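Local atomic coordinates of penaeus monodon metallodensovirus major capsid protein (Penaeus monodon metallodensovirus, PDB entry 6WH7), a protein that builds the icosahedral protein shell of a shrimp parvovirus, sixty copies assembling into the capsid that probably encloses and delivers the viral DNA. Residues V58-A63 with F299-W304; A118-K123 with G227-S232; I132-E137 with K286-F291; S154-H159 with S274-R279. One frame throughout, in Å; residues are numbered along the deposited sequence.

The four contacts lie in two clusters on opposite sides of the chain's centre, on the jelly roll that forms the capsid shell. Interactions 1 and 2 have centres about 9 Å apart and are joined through the salt bridge from Glu-300 OE1 to Arg-120 NH2. Interactions 3 and 4, centres about 10 Å apart, meet where Phe-275 CZ rests 3.5 Å from Ala-289 CB and where Met-157 reaches Phe-291. About 42 Å separates the centres of interactions 1 and 3, yet both use strand 287-302, which runs from one cluster to the other; strand 118-135 likewise links interactions 2 and 3. Interactions 3 and 4 both touch the same neighbouring subunit.

Interaction 1 (V58-A63 with F299-W304); sequences VVYRTA and FEFRLW
Tyr-60 and Phe-301 carry one face of this antiparallel pairing. The CB of Tyr-60 sits over the face of the Phe-301 ring, 3.5 Å from its centroid, in a CH-pi contact. The phenylalanine ring gets there because its CG lies between the backbone N and the carbonyl carbon (chi1 60°), which brings the ring in toward strand 59-63. The two rings are nearly parallel but slid apart, so the methylene does the touching. Farther along, Tyr-60 CE2 meets Leu-303 CD1 at 3.4 Å, the leucine crossing at about a right angle. Thr-62 CG2 rests 3.7 Å from Phe-299 CB.

The opposite face, with Val-59, Arg-61, Glu-300 and Arg-302, is largely polar, and Trp-229 packs on it. Arg-61 and Glu-300 run side by side, both extended beyond CG, with a salt bridge of 3.4 Å between Arg-61 NE and Glu-300 OE2; guanidinium and carboxylate planes are 85° apart, far from a flat two-pronged pairing. Glu-300 OE1 is held by Arg-120. Val-59 CG1 packs 3.7 Å from Glu-300 CB and its CG2 3.5 Å from Arg-302 NH2, while Arg-302 NH1 bonds to Arg-352 O of another subunit. Two backbone hydrogen bonds pair Tyr-60 with Phe-301; Thr-62 N bonds to Phe-299 O.

Tyr-60 packs on Tyr-60 of a neighbouring subunit, and each OH bonds to Arg-61 O of the other chain, consistent with a twofold axis. In this jelly-roll sheet strand 287-302 lies between strands 59-75 and 118-135, and Leu-113 of helix 108-113 packs on Thr-62, Phe-299 and Phe-301.

Interaction 2 (A118-K123 with G227-S232); sequences AHRPTK and GFWFGS
Arg-120 lays its guanidinium over the indole of Trp-229, with CZ 3.8 Å from the centroid of the six-membered ring and the planes 26° apart. This is a stacked cation-pi contact: Arg-120 NH2 lies 3.2 Å from Trp-229 CZ2, and Trp-229 CE2, at the fusion of the two rings, faces the centre of the guanidinium. The chain leaves with CG anti to the backbone N and turns at chi3 (61°), a bend that folds the head back over the indole; CD passes beside Phe-228 O on the way.

A second grip comes from His-119. Its NE2 donates to Ser-232 O at 2.7 Å, with the acceptor in the plane of the imidazole, although the nitrogen stands above the plane of that carbonyl. Phe-230 CB lies over a face of the same imidazole in a CH-pi contact. Pro-121 CD comes at the edge of the Phe-230 ring, 3.5 Å from CE2, and Ala-118 CB packs 3.5 Å from Trp-229 CB.

Behind these contacts lies a single antiparallel bridge, His-119 with Phe-230: His-119 N to Phe-230 O and Phe-230 N to His-119 O, each 2.8 Å. Farther out, Trp-326 meets Trp-229 edge-to-face, Tyr-330 stacks on Phe-230, and Glu-300 holds Arg-120 NH2.

The chemistry is thus of a cation shared between a carboxylate and an aromatic face, which together would stabilise the charge and hold the guanidinium flat, while the histidine bond places a proton on NE2 and ties the residues after strand 229-230 to strand 118-135.

Interaction 3 (I132-E137 with K286-F291); sequences ILTSDE and KLNAQF
Asn-288 has the most surface buried by the partner segment, facing Thr-134 across a hydrogen-bonded antiparallel pair and reaching along to Asp-136. With CG anti to the carbonyl carbon (chi1 -53°), its amide swings toward the end of the partner strand, where Asn-288 ND2 gives a weak, bent bond of 2.8 Å to Asp-136 OD1. Amide and carboxylate planes are turned 42° from each other. That same carboxylate oxygen is salt-bridged to Arg-73, and Asn-288 OD1 takes a weak bond from the backbone of Gly-74, so this small polar cluster extends onto strand 59-75. Thr-134 meets the asparagine at about a right angle, its hydroxyl beside Asn-288 CB.

Ile-132 and Gln-290 form the second centre. Their side chains lie alongside each other and point the same way, the CD1 methyl of the isoleucine resting beside Gln-290 OE1. Gln-290 extends from a CG anti to the backbone N (chi1 -170°), which carries the amide out parallel to the isoleucine. Their backbones are paired by hydrogen bonds from Ile-132 N to Gln-290 O and from Gln-290 N to Ile-132 O, and Asp-136 N continues the ladder to Lys-286 O at 3.1 Å.

On the reverse face Leu-133 CD2 touches Ala-289 CB at 3.9 Å, and both residues pack on Met-157 of strand 157-162, within the jelly roll. Strand 287-302 has strand 59-75 along its other edge. Tyr-156, Ile-278 and Phe-285 of a neighbouring subunit cover the face of Ile-132, Thr-134 and Gln-290.

Interaction 4 (S154-H159 with S274-R279); sequences SPYMIH and SFPPIR
Met-157 runs along the ring of Phe-275, and the contact can be followed atom by atom. Met-157 CB lies 3.8 Å from Phe-275 CE1; Met-157 CG, anti to the backbone N (chi1 -178°), keeps the chain beside that ring and also passes 3.6 Å from Ser-274 O. Met-157 SD stands 4.8 Å from the centroid of the Phe-275 ring, approaching obliquely in a Met-aromatic contact. A bend at chi3 then turns CE away to Phe-291, in the core between the two sheets.

Tyr-156 packs on Pro-276, on the side of the strand away from Met-157. The proline CG sits over one ring face, 3.8 Å from its centroid, while Pro-276 CB reaches the hydroxyl end, 3.3 Å from Tyr-156 OH. This CH-pi contact is offset toward the rim, nearest the CE1 side. Ile-158 lies on the tyrosine's side, its CG1 at the edge of the Tyr-156 ring and its CD1 4.1 Å from Pro-276 CD. Its backbone pairs with Ser-274: Ile-158 N to Ser-274 O is 2.7 Å, and the return bond, Ser-274 N to Ile-158 O, is 2.9 Å.

The bridge joins the start of strand 157-162 to the end of strand 270-274, just where the chain leaves the sheet for the loop before strand 287-302. Strand 207-211 flanks strand 157-162 on its other edge, with Tyr-210 stacked on Tyr-156. Leu-133 and Ala-289 of the facing sheet lie against Met-157 and Phe-275, and the loop beyond reaches a neighbouring subunit through Pro-276 and Ile-278 on its Gln-290.

Interaction 1 (V58-A63 with F299-W304)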
# COMPACT_ATOMS: atom_id res chain seq x y z
N VAL A 58 -33.55 -68.97 -38.22
CA VAL A 58 -34.11 -68.41 -37.00
C VAL A 58 -34.56 -69.54 -36.09
O VAL A 58 -35.26 -70.47 -36.51
CB VAL A 58 -35.25 -67.42 -37.31
CG1 VAL A 58 -36.34 -68.08 -38.09
CG2 VAL A 58 -35.81 -66.87 -36.03
N VAL A 59 -34.13 -69.48 -34.83
CA VAL A 59 -34.39 -70.52 -33.85
C VAL A 59 -35.53 -70.08 -32.97
O VAL A 59 -35.49 -69.00 -32.38
CB VAL A 59 -33.13 -70.82 -33.02
CG1 VAL A 59 -33.45 -71.80 -31.93
CG2 VAL A 59 -32.04 -71.35 -33.90
N TYR A 60 -36.55 -70.92 -32.86
CA TYR A 60 -37.69 -70.66 -32.02
C TYR A 60 -37.63 -71.56 -30.80
O TYR A 60 -37.18 -72.70 -30.88
CB TYR A 60 -38.98 -70.91 -32.77
CG TYR A 60 -39.13 -70.11 -34.02
CD1 TYR A 60 -39.72 -68.87 -34.01
CD2 TYR A 60 -38.66 -70.60 -35.22
CE1 TYR A 60 -39.86 -68.14 -35.15
CE2 TYR A 60 -38.78 -69.88 -36.36
CZ TYR A 60 -39.38 -68.65 -36.33
OH TYR A 60 -39.51 -67.93 -37.49
N ARG A 61 -38.11 -71.05 -29.67
CA ARG A 61 -38.00 -71.74 -28.40
C ARG A 61 -39.38 -72.02 -27.85
O ARG A 61 -40.23 -71.13 -27.81
CB ARG A 61 -37.18 -70.93 -27.42
CG ARG A 61 -35.74 -70.86 -27.82
CD ARG A 61 -34.93 -69.94 -26.96
NE ARG A 61 -33.54 -69.96 -27.39
CZ ARG A 61 -33.08 -69.28 -28.43
NH1 ARG A 61 -33.89 -68.52 -29.15
NH2 ARG A 61 -31.79 -69.35 -28.75
N THR A 62 -39.60 -73.26 -27.43
CA THR A 62 -40.82 -73.66 -26.77
C THR A 62 -40.47 -74.55 -25.60
O THR A 62 -39.32 -74.95 -25.42
CB THR A 62 -41.78 -74.39 -27.70
OG1 THR A 62 -43.03 -74.58 -27.04
CG2 THR A 62 -41.22 -75.73 -28.09
N ALA A 63 -41.46 -74.83 -24.77
CA ALA A 63 -41.29 -75.77 -23.68
C ALA A 63 -42.51 -76.67 -23.61
O ALA A 63 -43.54 -76.40 -24.23
CB ALA A 63 -41.05 -75.07 -22.35
N PHE A 299 -37.70 -76.82 -25.66
CA PHE A 299 -37.25 -77.15 -27.00
C PHE A 299 -36.89 -75.91 -27.80
O PHE A 299 -37.51 -74.85 -27.66
CB PHE A 299 -38.31 -77.93 -27.76
CG PHE A 299 -38.48 -79.32 -27.30
CD1 PHE A 299 -37.70 -80.33 -27.81
CD2 PHE A 299 -39.43 -79.64 -26.36
CE1 PHE A 299 -37.86 -81.61 -27.39
CE2 PHE A 299 -39.60 -80.92 -25.95
CZ PHE A 299 -38.81 -81.91 -26.46
N GLU A 300 -35.86 -76.04 -28.62
CA GLU A 300 -35.63 -75.13 -29.73
C GLU A 300 -36.06 -75.82 -31.01
O GLU A 300 -35.76 -76.99 -31.22
CB GLU A 300 -34.16 -74.73 -29.84
CG GLU A 300 -33.68 -73.84 -28.74
CD GLU A 300 -32.20 -73.55 -28.86
OE1 GLU A 300 -31.53 -74.20 -29.68
OE2 GLU A 300 -31.71 -72.67 -28.13
N PHE A 301 -36.77 -75.09 -31.86
CA PHE A 301 -37.10 -75.63 -33.16
C PHE A 301 -36.78 -74.61 -34.23
O PHE A 301 -36.50 -73.45 -33.96
CB PHE A 301 -38.56 -76.08 -33.24
CG PHE A 301 -39.56 -75.00 -32.99
CD1 PHE A 301 -40.10 -74.29 -34.03
CD2 PHE A 301 -39.97 -74.71 -31.70
CE1 PHE A 301 -41.03 -73.32 -33.80
CE2 PHE A 301 -40.89 -73.73 -31.47
CZ PHE A 301 -41.43 -73.04 -32.51
N ARG A 302 -36.81 -75.10 -35.46
CA ARG A 302 -36.32 -74.35 -36.60
C ARG A 302 -37.19 -74.71 -37.80
O ARG A 302 -37.66 -75.85 -37.91
CB ARG A 302 -34.84 -74.64 -36.82
CG ARG A 302 -34.26 -74.11 -38.07
CD ARG A 302 -32.78 -74.35 -38.13
NE ARG A 302 -32.01 -73.37 -37.38
CZ ARG A 302 -30.69 -73.40 -37.27
NH1 ARG A 302 -30.00 -74.38 -37.82
NH2 ARG A 302 -30.06 -72.46 -36.60
N LEU A 303 -37.41 -73.74 -38.67
CA LEU A 303 -38.42 -73.87 -39.71
C LEU A 303 -37.81 -74.30 -41.03
O LEU A 303 -36.60 -74.50 -41.17
CB LEU A 303 -39.17 -72.56 -39.90
CG LEU A 303 -39.89 -72.11 -38.65
CD1 LEU A 303 -40.72 -70.89 -38.91
CD2 LEU A 303 -40.72 -73.20 -38.17
N TRP A 304 -38.68 -74.45 -42.02
CA TRP A 304 -38.35 -74.94 -43.34
C TRP A 304 -37.68 -73.87 -44.19
O TRP A 304 -37.72 -72.68 -43.88
CB TRP A 304 -39.61 -75.44 -44.03
CG TRP A 304 -40.20 -76.57 -43.29
CD1 TRP A 304 -41.22 -76.52 -42.39
CD2 TRP A 304 -39.78 -77.93 -43.33
NE1 TRP A 304 -41.48 -77.76 -41.89
CE2 TRP A 304 -40.60 -78.65 -42.46
CE3 TRP A 304 -38.80 -78.62 -44.04
CZ2 TRP A 304 -40.47 -80.01 -42.27
CZ3 TRP A 304 -38.67 -79.96 -43.85
CH2 TRP A 304 -39.50 -80.65 -42.97

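Interaction 2 (A118-K123 with G227-S232)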
# COMPACT_ATOMS: atom_id res chain seq x y z
N ALA A 118 -36.51 -78.99 -37.88
CA ALA A 118 -35.60 -79.48 -36.86
C ALA A 118 -36.09 -79.05 -35.50
O ALA A 118 -36.78 -78.04 -35.36
CB ALA A 118 -34.19 -78.94 -37.08
N HIS A 119 -35.73 -79.82 -34.48
CA HIS A 119 -36.04 -79.48 -33.11
C HIS A 119 -34.91 -79.99 -32.23
O HIS A 119 -34.21 -80.93 -32.59
CB HIS A 119 -37.38 -80.06 -32.65
CG HIS A 119 -37.43 -81.55 -32.69
ND1 HIS A 119 -36.91 -82.34 -31.69
CD2 HIS A 119 -37.91 -82.40 -33.62
CE1 HIS A 119 -37.09 -83.61 -32.00
NE2 HIS A 119 -37.69 -83.67 -33.17
N ARG A 120 -34.74 -79.34 -31.09
CA ARG A 120 -33.64 -79.69 -30.25
C ARG A 120 -34.04 -79.55 -28.79
O ARG A 120 -34.71 -78.58 -28.44
CB ARG A 120 -32.46 -78.79 -30.61
CG ARG A 120 -31.23 -79.01 -29.84
CD ARG A 120 -30.09 -78.28 -30.47
NE ARG A 120 -30.27 -76.84 -30.54
CZ ARG A 120 -29.48 -76.05 -31.25
NH1 ARG A 120 -28.48 -76.58 -31.93
NH2 ARG A 120 -29.68 -74.75 -31.28
N PRO A 121 -33.64 -80.49 -27.93
CA PRO A 121 -34.19 -80.52 -26.57
C PRO A 121 -33.69 -79.44 -25.62
O PRO A 121 -34.40 -79.16 -24.66
CB PRO A 121 -33.80 -81.91 -26.07
CG PRO A 121 -33.68 -82.70 -27.29
CD PRO A 121 -33.07 -81.79 -28.29
N THR A 122 -32.49 -78.91 -25.80
CA THR A 122 -31.90 -77.91 -24.90
C THR A 122 -32.12 -78.23 -23.42
O THR A 122 -31.91 -79.37 -23.00
CB THR A 122 -32.40 -76.50 -25.20
OG1 THR A 122 -33.80 -76.43 -24.96
CG2 THR A 122 -32.14 -76.17 -26.63
N LYS A 123 -32.56 -77.26 -22.63
CA LYS A 123 -32.68 -77.48 -21.19
C LYS A 123 -33.77 -78.50 -20.88
O LYS A 123 -34.75 -78.63 -21.61
CB LYS A 123 -32.99 -76.18 -20.46
CG LYS A 123 -32.98 -76.33 -18.95
CD LYS A 123 -33.48 -75.10 -18.24
CE LYS A 123 -32.52 -73.95 -18.37
NZ LYS A 123 -33.02 -72.74 -17.67
N GLY A 227 -24.48 -79.33 -30.80
CA GLY A 227 -24.15 -78.63 -32.01
C GLY A 227 -25.04 -78.99 -33.18
O GLY A 227 -24.80 -78.53 -34.30
N PHE A 228 -26.05 -79.80 -32.94
CA PHE A 228 -26.87 -80.37 -33.99
C PHE A 228 -28.32 -80.37 -33.54
O PHE A 228 -28.63 -80.06 -32.39
CB PHE A 228 -26.41 -81.79 -34.34
CG PHE A 228 -26.55 -82.75 -33.21
CD1 PHE A 228 -27.67 -83.54 -33.10
CD2 PHE A 228 -25.58 -82.84 -32.25
CE1 PHE A 228 -27.79 -84.42 -32.08
CE2 PHE A 228 -25.71 -83.71 -31.22
CZ PHE A 228 -26.82 -84.50 -31.13
N TRP A 229 -29.20 -80.70 -34.46
CA TRP A 229 -30.63 -80.71 -34.25
C TRP A 229 -31.15 -82.12 -34.45
O TRP A 229 -30.41 -83.04 -34.78
CB TRP A 229 -31.29 -79.73 -35.21
CG TRP A 229 -30.90 -78.33 -34.95
CD1 TRP A 229 -29.73 -77.75 -35.29
CD2 TRP A 229 -31.72 -77.31 -34.40
NE1 TRP A 229 -29.74 -76.43 -34.93
CE2 TRP A 229 -30.95 -76.14 -34.39
CE3 TRP A 229 -33.01 -77.27 -33.90
CZ2 TRP A 229 -31.44 -74.94 -33.89
CZ3 TRP A 229 -33.49 -76.09 -33.41
CH2 TRP A 229 -32.71 -74.94 -33.41
N PHE A 230 -32.45 -82.30 -34.26
CA PHE A 230 -33.11 -83.57 -34.49
C PHE A 230 -34.26 -83.37 -35.45
O PHE A 230 -34.96 -82.36 -35.39
CB PHE A 230 -33.62 -84.19 -33.19
CG PHE A 230 -32.54 -84.54 -32.23
CD1 PHE A 230 -31.81 -85.70 -32.39
CD2 PHE A 230 -32.25 -83.72 -31.16
CE1 PHE A 230 -30.82 -86.02 -31.51
CE2 PHE A 230 -31.26 -84.05 -30.28
CZ PHE A 230 -30.55 -85.20 -30.46
N GLY A 231 -34.44 -84.33 -36.35
CA GLY A 231 -35.51 -84.24 -37.32
C GLY A 231 -36.65 -85.21 -37.10
O GLY A 231 -37.63 -85.18 -37.85
N SER A 232 -36.54 -86.08 -36.10
CA SER A 232 -37.51 -87.14 -35.90
C SER A 232 -37.96 -87.13 -34.45
O SER A 232 -37.54 -86.30 -33.65
CB SER A 232 -36.91 -88.50 -36.28
OG SER A 232 -37.85 -89.54 -36.06

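Interaction 3 (I132-E137 with K286-F291)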
# COMPACT_ATOMS: atom_id res chain seq x y z
N ILE A 132 -45.46 -84.77 1.23
CA ILE A 132 -46.35 -85.26 2.28
C ILE A 132 -45.91 -86.66 2.64
O ILE A 132 -45.94 -87.56 1.80
CB ILE A 132 -47.82 -85.25 1.86
CG1 ILE A 132 -48.30 -83.82 1.64
CG2 ILE A 132 -48.67 -85.92 2.91
CD1 ILE A 132 -49.65 -83.75 0.99
N LEU A 133 -45.50 -86.85 3.89
CA LEU A 133 -44.99 -88.12 4.37
C LEU A 133 -46.04 -88.81 5.22
O LEU A 133 -46.74 -88.17 6.01
CB LEU A 133 -43.72 -87.90 5.18
CG LEU A 133 -42.54 -87.31 4.41
CD1 LEU A 133 -41.48 -86.90 5.36
CD2 LEU A 133 -42.00 -88.34 3.45
N THR A 134 -46.15 -90.12 5.05
CA THR A 134 -47.10 -90.93 5.81
C THR A 134 -46.45 -92.25 6.17
O THR A 134 -45.48 -92.68 5.55
CB THR A 134 -48.40 -91.18 5.02
OG1 THR A 134 -48.11 -91.88 3.81
CG2 THR A 134 -49.10 -89.87 4.67
N SER A 135 -47.00 -92.90 7.20
CA SER A 135 -46.58 -94.23 7.62
C SER A 135 -47.77 -95.17 7.59
O SER A 135 -48.90 -94.77 7.86
CB SER A 135 -45.97 -94.22 9.03
OG SER A 135 -44.75 -93.51 9.07
N ASP A 136 -47.50 -96.43 7.25
CA ASP A 136 -48.53 -97.46 7.15
C ASP A 136 -48.89 -98.13 8.47
O ASP A 136 -50.01 -98.65 8.58
CB ASP A 136 -48.12 -98.53 6.16
CG ASP A 136 -48.28 -98.10 4.73
OD1 ASP A 136 -49.03 -97.13 4.50
OD2 ASP A 136 -47.66 -98.72 3.84
N GLU A 137 -47.98 -98.23 9.43
CA GLU A 137 -48.32 -98.90 10.68
C GLU A 137 -49.19 -100.14 10.44
O GLU A 137 -49.49 -100.49 9.31
CB GLU A 137 -49.07 -97.95 11.61
CG GLU A 137 -48.19 -96.90 12.26
CD GLU A 137 -47.56 -95.98 11.24
OE1 GLU A 137 -47.68 -96.27 10.03
OE2 GLU A 137 -46.96 -94.96 11.65
N LYS A 286 -42.78 -98.46 7.51
CA LYS A 286 -43.18 -98.32 6.12
C LYS A 286 -43.52 -96.85 5.92
O LYS A 286 -44.53 -96.36 6.42
CB LYS A 286 -44.36 -99.23 5.81
CG LYS A 286 -44.00 -100.70 5.90
CD LYS A 286 -45.16 -101.58 5.51
CE LYS A 286 -44.73 -103.03 5.42
NZ LYS A 286 -44.52 -103.64 6.77
N LEU A 287 -42.66 -96.15 5.20
CA LEU A 287 -42.79 -94.72 4.99
C LEU A 287 -43.29 -94.47 3.58
O LEU A 287 -42.82 -95.09 2.63
CB LEU A 287 -41.46 -94.00 5.20
CG LEU A 287 -40.88 -94.06 6.61
CD1 LEU A 287 -39.51 -93.41 6.64
CD2 LEU A 287 -41.82 -93.39 7.58
N ASN A 288 -44.23 -93.55 3.46
CA ASN A 288 -44.84 -93.25 2.19
C ASN A 288 -44.69 -91.76 1.95
O ASN A 288 -44.52 -90.98 2.88
CB ASN A 288 -46.30 -93.67 2.16
CG ASN A 288 -46.49 -95.10 2.57
OD1 ASN A 288 -46.16 -96.02 1.82
ND2 ASN A 288 -47.01 -95.30 3.76
N ALA A 289 -44.74 -91.37 0.69
CA ALA A 289 -44.54 -89.98 0.35
C ALA A 289 -45.45 -89.58 -0.79
O ALA A 289 -45.61 -90.33 -1.75
CB ALA A 289 -43.09 -89.70 -0.03
N GLN A 290 -46.07 -88.42 -0.65
CA GLN A 290 -46.66 -87.72 -1.77
C GLN A 290 -45.89 -86.44 -2.02
O GLN A 290 -45.46 -85.77 -1.08
CB GLN A 290 -48.12 -87.33 -1.54
CG GLN A 290 -48.73 -86.85 -2.83
CD GLN A 290 -49.90 -85.96 -2.65
OE1 GLN A 290 -50.23 -85.58 -1.53
NE2 GLN A 290 -50.55 -85.61 -3.73
N PHE A 291 -45.75 -86.08 -3.28
CA PHE A 291 -45.24 -84.77 -3.65
C PHE A 291 -45.78 -84.43 -5.02
O PHE A 291 -46.47 -85.23 -5.65
CB PHE A 291 -43.71 -84.74 -3.59
CG PHE A 291 -43.06 -85.85 -4.35
CD1 PHE A 291 -42.75 -85.71 -5.68
CD2 PHE A 291 -42.76 -87.03 -3.72
CE1 PHE A 291 -42.17 -86.73 -6.36
CE2 PHE A 291 -42.18 -88.05 -4.40
CZ PHE A 291 -41.88 -87.90 -5.72

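Interaction 4 (S154-H159 with S274-R279)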
# COMPACT_ATOMS: atom_id res chain seq x y z
N SER A 154 -42.20 -85.87 11.23
CA SER A 154 -40.80 -86.03 11.62
C SER A 154 -39.91 -86.72 10.59
O SER A 154 -38.73 -86.32 10.48
CB SER A 154 -40.73 -86.76 12.97
OG SER A 154 -41.32 -88.04 12.89
N PRO A 155 -40.35 -87.73 9.83
CA PRO A 155 -39.43 -88.35 8.88
C PRO A 155 -39.01 -87.42 7.75
O PRO A 155 -39.33 -86.23 7.74
CB PRO A 155 -40.22 -89.54 8.34
CG PRO A 155 -41.22 -89.81 9.36
CD PRO A 155 -41.61 -88.48 9.88
N TYR A 156 -38.28 -87.98 6.79
CA TYR A 156 -37.88 -87.26 5.60
C TYR A 156 -37.78 -88.26 4.47
O TYR A 156 -37.65 -89.47 4.69
CB TYR A 156 -36.55 -86.53 5.79
CG TYR A 156 -35.46 -87.41 6.33
CD1 TYR A 156 -34.70 -88.20 5.49
CD2 TYR A 156 -35.17 -87.43 7.68
CE1 TYR A 156 -33.71 -89.00 5.99
CE2 TYR A 156 -34.19 -88.22 8.18
CZ TYR A 156 -33.46 -89.01 7.34
OH TYR A 156 -32.47 -89.80 7.85
N MET A 157 -37.86 -87.76 3.25
CA MET A 157 -37.57 -88.56 2.07
C MET A 157 -36.23 -88.12 1.52
O MET A 157 -35.95 -86.92 1.44
CB MET A 157 -38.67 -88.42 1.01
CG MET A 157 -38.43 -89.27 -0.22
SD MET A 157 -39.75 -89.18 -1.41
CE MET A 157 -39.50 -87.53 -2.04
N ILE A 158 -35.40 -89.08 1.16
CA ILE A 158 -34.04 -88.80 0.72
C ILE A 158 -34.04 -88.70 -0.79
O ILE A 158 -34.40 -89.66 -1.48
CB ILE A 158 -33.07 -89.89 1.20
CG1 ILE A 158 -33.12 -90.02 2.71
CG2 ILE A 158 -31.67 -89.54 0.78
CD1 ILE A 158 -32.38 -91.20 3.23
N HIS A 159 -33.65 -87.55 -1.32
CA HIS A 159 -33.37 -87.42 -2.74
C HIS A 159 -31.88 -87.61 -2.94
O HIS A 159 -31.07 -86.86 -2.38
CB HIS A 159 -33.79 -86.06 -3.29
CG HIS A 159 -33.63 -85.96 -4.77
ND1 HIS A 159 -34.49 -86.56 -5.65
CD2 HIS A 159 -32.63 -85.44 -5.52
CE1 HIS A 159 -34.08 -86.34 -6.88
NE2 HIS A 159 -32.95 -85.67 -6.83
N SER A 274 -35.54 -92.29 -1.76
CA SER A 274 -35.33 -93.34 -0.78
C SER A 274 -35.82 -92.85 0.56
O SER A 274 -35.98 -91.65 0.78
CB SER A 274 -33.85 -93.72 -0.72
OG SER A 274 -33.63 -94.76 0.21
N PHE A 275 -36.07 -93.79 1.46
CA PHE A 275 -36.44 -93.40 2.80
C PHE A 275 -35.40 -93.89 3.78
O PHE A 275 -34.75 -94.91 3.54
CB PHE A 275 -37.81 -93.94 3.19
CG PHE A 275 -38.93 -93.39 2.37
CD1 PHE A 275 -39.44 -92.15 2.65
CD2 PHE A 275 -39.46 -94.11 1.34
CE1 PHE A 275 -40.46 -91.64 1.90
CE2 PHE A 275 -40.48 -93.60 0.59
CZ PHE A 275 -40.98 -92.37 0.87
N PRO A 276 -35.20 -93.19 4.89
CA PRO A 276 -34.25 -93.64 5.89
C PRO A 276 -34.73 -94.91 6.56
O PRO A 276 -35.94 -95.08 6.79
CB PRO A 276 -34.21 -92.47 6.88
CG PRO A 276 -35.52 -91.84 6.73
CD PRO A 276 -35.85 -91.93 5.29
N PRO A 277 -33.83 -95.84 6.85
CA PRO A 277 -34.23 -97.02 7.61
C PRO A 277 -34.56 -96.64 9.05
O PRO A 277 -33.75 -96.01 9.74
CB PRO A 277 -32.99 -97.92 7.54
CG PRO A 277 -31.88 -96.99 7.34
CD PRO A 277 -32.41 -95.87 6.51
N ILE A 278 -35.74 -97.04 9.50
CA ILE A 278 -36.17 -96.78 10.87
C ILE A 278 -36.81 -98.06 11.38
O ILE A 278 -37.80 -98.52 10.80
CB ILE A 278 -37.16 -95.61 10.97
CG1 ILE A 278 -36.64 -94.40 10.21
CG2 ILE A 278 -37.27 -95.19 12.40
CD1 ILE A 278 -37.64 -93.29 10.10
N ARG A 279 -36.28 -98.62 12.45
CA ARG A 279 -36.69 -99.95 12.88
C ARG A 279 -37.91 -99.90 13.78
O ARG A 279 -38.00 -99.07 14.69
CB ARG A 279 -35.55 -100.66 13.59
CG ARG A 279 -34.38 -100.98 12.71
CD ARG A 279 -33.31 -101.74 13.47
NE ARG A 279 -33.78 -103.05 13.90
CZ ARG A 279 -33.93 -103.41 15.17
NH1 ARG A 279 -33.62 -102.58 16.14
NH2 ARG A 279 -34.37 -104.63 15.47